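Local coordinates for protein leucine--tRNA ligase (PDB 5AH5) that probably joins leucine to its cognate tRNA at the expense of ATP, as a class I aminoacyl-tRNA synthetase, and is linked to resistance against toxic moiety 84, at residues T769-V772 / N773-E776. Residues are numbered along the deposited sequence; the frame is centred on the assembly and turned at random.
Sequences TIPV and NLAE. With SO4 (sulfate ion), chain K.
Asn-773, the third residue of a type II beta turn from Pro-771 to Leu-774, sits in the left-handed region of the backbone and turns the chain immediately after Val-772. Pro-771 O and Leu-774 N stay 3.6 Å apart without a hydrogen bond across the turn. At the end of the turn, Leu-774 holds CG anti to its backbone N (chi1 -154°), beside the carbonyl carbon. CD2 meets the CG2 branch of Ile-770 at 4.0 Å, the two side chains crossing at a slant, while CD1 reaches the CG corner of the Pro-771 ring at 4.2 Å. On the exposed crest, Asn-773 ND2 lies 3.7 Å from Val-772 CG1, a van der Waals contact between amide and methyl. At the strand end of the segment, Thr-769 binds a sulfate ion, probably from the crystallisation liquor. Its backbone N-H points almost straight at sulfate O2 (3.2 Å, 176°). With chi1 at -57°, OG1 stands beside that same N and donates to sulfate O4 over 2.6 Å, so main chain and hydroxyl grip the anion together. This is surface packing near the C-terminus, remote from the aminoacylation and zinc sites, its nearest atom about 8 Å from the bound nucleic acid. The turn links strand 763-771, an outermost strand of a four-stranded mixed sheet, to helix 776-785, for which Ala-775 is the N-cap residue. Backbone hydrogen bonds pair Ile-770 with Ile-754 of strand 753-760 and Val-772 with Glu-752 just before it, and Ile-770 and Leu-774 both pack against Ile-779 and Thr-782 of the helix that follows.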
loop_
_atom_site.group_PDB
_atom_site.type_symbol
_atom_site.label_atom_id
_atom_site.label_comp_id
_atom_site.label_asym_id
_atom_site.label_seq_id
_atom_site.Cartn_x
_atom_site.Cartn_y
_atom_site.Cartn_z
ATOM N N THR B 769 -18.952 43.670 -6.242
ATOM C CA THR B 769 -17.514 43.931 -6.346
ATOM C C THR B 769 -17.170 45.147 -5.524
ATOM O O THR B 769 -17.782 46.208 -5.713
ATOM C CB THR B 769 -17.156 44.168 -7.803
ATOM O OG1 THR B 769 -17.570 43.013 -8.521
ATOM C CG2 THR B 769 -15.655 44.350 -8.005
ATOM N N ILE B 770 -16.226 45.004 -4.601
ATOM C CA ILE B 770 -15.808 46.122 -3.756
ATOM C C ILE B 770 -14.277 46.177 -3.708
ATOM O O ILE B 770 -13.653 45.165 -3.897
ATOM C CB ILE B 770 -16.287 45.937 -2.294
ATOM C CG1 ILE B 770 -16.101 44.494 -1.841
ATOM C CG2 ILE B 770 -17.756 46.342 -2.188
ATOM C CD1 ILE B 770 -16.077 44.295 -0.355
ATOM N N PRO B 771 -13.693 47.325 -3.367
ATOM C CA PRO B 771 -12.279 47.420 -3.012
ATOM C C PRO B 771 -11.928 46.525 -1.878
ATOM O O PRO B 771 -12.752 46.325 -0.983
ATOM C CB PRO B 771 -12.101 48.857 -2.516
ATOM C CG PRO B 771 -13.317 49.618 -2.964
ATOM C CD PRO B 771 -14.404 48.622 -3.268
ATOM N N VAL B 772 -10.710 45.969 -1.921
ATOM C CA VAL B 772 -10.127 45.230 -0.802
ATOM C C VAL B 772 -9.927 46.208 0.377
ATOM O O VAL B 772 -9.711 47.420 0.158
ATOM C CB VAL B 772 -8.778 44.599 -1.269
ATOM C CG1 VAL B 772 -8.004 43.995 -0.110
ATOM C CG2 VAL B 772 -9.072 43.543 -2.296
ATOM N N ASN B 773 -9.993 45.708 1.609
ATOM C CA ASN B 773 -9.841 46.566 2.837
ATOM C C ASN B 773 -10.900 47.618 3.034
ATOM O O ASN B 773 -10.654 48.626 3.726
ATOM C CB ASN B 773 -8.502 47.322 2.873
ATOM C CG ASN B 773 -7.329 46.414 2.672
ATOM O OD1 ASN B 773 -7.209 45.395 3.368
ATOM N ND2 ASN B 773 -6.453 46.758 1.705
ATOM N N LEU B 774 -12.061 47.440 2.422
ATOM C CA LEU B 774 -13.176 48.332 2.712
ATOM C C LEU B 774 -13.487 48.054 4.182
ATOM O O LEU B 774 -13.454 46.909 4.658
ATOM C CB LEU B 774 -14.374 48.086 1.776
ATOM C CG LEU B 774 -15.330 49.277 1.529
ATOM C CD1 LEU B 774 -14.637 50.521 0.946
ATOM C CD2 LEU B 774 -16.457 48.804 0.629
ATOM N N ALA B 775 -13.666 49.120 4.936
ATOM C CA ALA B 775 -14.124 49.001 6.310
ATOM C C ALA B 775 -15.426 48.166 6.403
ATOM O O ALA B 775 -16.303 48.249 5.545
ATOM C CB ALA B 775 -14.340 50.386 6.874
ATOM N N GLU B 776 -15.547 47.379 7.469
ATOM C CA GLU B 776 -16.707 46.544 7.664
ATOM C C GLU B 776 -18.032 47.358 7.627
ATOM O O GLU B 776 -19.020 46.942 6.982
ATOM C CB GLU B 776 -16.534 45.711 8.928
ATOM C CG GLU B 776 -17.455 44.546 8.979
ATOM C CD GLU B 776 -17.246 43.692 10.202
ATOM O OE1 GLU B 776 -16.117 43.184 10.369
ATOM O OE2 GLU B 776 -18.224 43.509 10.969
HETATM S S SO4 K . -21.098 44.636 -9.184
HETATM O O1 SO4 K . -21.936 43.405 -9.194
HETATM O O2 SO4 K . -21.056 45.364 -7.880
HETATM O O3 SO4 K . -21.529 45.525 -10.294
HETATM O O4 SO4 K . -19.723 44.175 -9.494
#